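Local coordinates for TT1696 protein (Thermus thermophilus, PDB 1UFB) that is of unknown function but forms an all-helical HEPN-domain fold and may bind DNA, at residues A[30-35]-A[84-89]. Sequence-based numbering, arbitrary orientation.
Sequences ACFAAQ and KYYIPT
The CA atoms of Phe-32, on helix 27-48, and Tyr-85, in the loop segment 84-89, approach to 5.2 Å, yet no hydrogen bond crosses between the segments, and side-chain packing carries the contact. Cys-31 lies over one face of the Tyr-85 ring: CB, which also touches Thr-89 CG2, is 3.7 Å from Tyr-85 CG, while SG sits 4.1 Å from the ring centroid and 10° off its normal, a sulfur-aromatic contact. Phe-32, with CG anti to the backbone N (chi1 174°), presents its ring edge to two carbonyls, CD1 to Tyr-85 O at 3.5 Å and CE1 to Tyr-86 O at 3.3 Å. Its CE1 also meets Tyr-86 CD1, the two rings side by side with planes 36° apart. Thr-89 OG1 donates a 2.6 Å bond to Tyr-85 O from above the carbonyl plane, tying the loop back on itself. Gln-35 brings OE1 to the Tyr-86 ring edge, 3.7 Å from CD1, buried without a polar partner, whereas NE2 bonds to Glu-39. An alanine here is likely to open a gap beside Tyr-86 CB and CD1 and leave Glu-39 without this amide donor. Tyr-86 stacks on His-56 and packs against Tyr-86 of the second subunit. The arrangement joins a long helix of the HEPN-domain bundle to the loop leading to helix 106-126, beside the dimer interface.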
# COMPACT_ATOMS: atom_id res chain seq x y z
N ALA A 30 6.30 -6.40 2.60
CA ALA A 30 5.72 -7.34 3.55
C ALA A 30 5.34 -6.58 4.84
O ALA A 30 4.31 -6.87 5.48
CB ALA A 30 6.76 -8.50 3.92
N CYS A 31 6.18 -5.66 5.27
CA CYS A 31 5.91 -4.90 6.47
C CYS A 31 4.67 -4.00 6.27
O CYS A 31 3.86 -3.83 7.18
CB CYS A 31 7.07 -3.96 6.81
SG CYS A 31 8.52 -4.93 7.50
N PHE A 32 4.60 -3.40 5.09
CA PHE A 32 3.43 -2.55 4.80
C PHE A 32 2.15 -3.42 4.81
O PHE A 32 1.14 -3.08 5.46
CB PHE A 32 3.63 -1.89 3.43
CG PHE A 32 2.42 -1.12 2.96
CD1 PHE A 32 2.12 0.10 3.58
CD2 PHE A 32 1.58 -1.62 1.96
CE1 PHE A 32 1.00 0.84 3.19
CE2 PHE A 32 0.42 -0.88 1.54
CZ PHE A 32 0.15 0.34 2.17
N ALA A 33 2.21 -4.57 4.16
CA ALA A 33 1.06 -5.45 4.10
C ALA A 33 0.70 -5.92 5.50
O ALA A 33 -0.45 -6.07 5.78
CB ALA A 33 1.31 -6.66 3.09
N ALA A 34 1.66 -6.12 6.40
CA ALA A 34 1.34 -6.52 7.76
C ALA A 34 0.62 -5.38 8.48
O ALA A 34 -0.37 -5.57 9.23
CB ALA A 34 2.64 -6.91 8.53
N GLN A 35 1.13 -4.16 8.34
CA GLN A 35 0.39 -3.04 8.98
C GLN A 35 -1.07 -2.99 8.38
O GLN A 35 -2.04 -2.71 9.12
CB GLN A 35 1.11 -1.68 8.69
CG GLN A 35 0.39 -0.41 9.24
CD GLN A 35 -0.82 0.05 8.36
OE1 GLN A 35 -0.88 -0.25 7.18
NE2 GLN A 35 -1.78 0.85 8.97
N LYS A 84 4.89 2.39 12.23
CA LYS A 84 6.01 2.91 11.46
C LYS A 84 6.12 2.26 10.09
O LYS A 84 7.03 2.58 9.34
CB LYS A 84 7.32 2.62 12.17
CG LYS A 84 7.32 3.14 13.59
CD LYS A 84 7.05 4.64 13.63
CE LYS A 84 7.80 5.22 14.83
NZ LYS A 84 8.87 4.23 15.24
N TYR A 85 5.21 1.34 9.76
CA TYR A 85 5.31 0.66 8.44
C TYR A 85 4.30 1.16 7.41
O TYR A 85 4.29 0.64 6.28
CB TYR A 85 5.16 -0.86 8.59
CG TYR A 85 6.26 -1.49 9.47
CD1 TYR A 85 6.01 -2.64 10.24
CD2 TYR A 85 7.54 -0.94 9.49
CE1 TYR A 85 7.03 -3.25 11.02
CE2 TYR A 85 8.58 -1.55 10.26
CZ TYR A 85 8.30 -2.71 11.02
OH TYR A 85 9.28 -3.38 11.75
N TYR A 86 3.41 2.10 7.78
CA TYR A 86 2.44 2.57 6.81
C TYR A 86 3.11 3.45 5.71
O TYR A 86 2.96 3.21 4.51
CB TYR A 86 1.29 3.31 7.52
CG TYR A 86 0.32 3.92 6.54
CD1 TYR A 86 -0.49 3.11 5.71
CD2 TYR A 86 0.32 5.33 6.34
CE1 TYR A 86 -1.29 3.73 4.65
CE2 TYR A 86 -0.42 5.91 5.34
CZ TYR A 86 -1.22 5.13 4.51
OH TYR A 86 -1.96 5.83 3.60
N ILE A 87 3.89 4.44 6.12
CA ILE A 87 4.52 5.31 5.15
C ILE A 87 6.02 5.01 4.81
O ILE A 87 6.37 4.90 3.64
CB ILE A 87 4.32 6.86 5.57
CG1 ILE A 87 2.97 7.35 4.96
CG2 ILE A 87 5.47 7.77 4.96
CD1 ILE A 87 2.34 8.69 5.59
N PRO A 88 6.90 4.82 5.83
CA PRO A 88 8.34 4.56 5.60
C PRO A 88 8.71 3.38 4.75
O PRO A 88 9.76 3.35 4.14
CB PRO A 88 8.93 4.50 7.04
CG PRO A 88 7.99 5.52 7.82
CD PRO A 88 6.62 4.99 7.27
N THR A 89 7.84 2.39 4.67
CA THR A 89 8.13 1.24 3.84
C THR A 89 8.04 1.53 2.35
O THR A 89 8.50 0.75 1.55
CB THR A 89 7.14 0.12 4.16
OG1 THR A 89 5.79 0.68 4.20
CG2 THR A 89 7.46 -0.46 5.54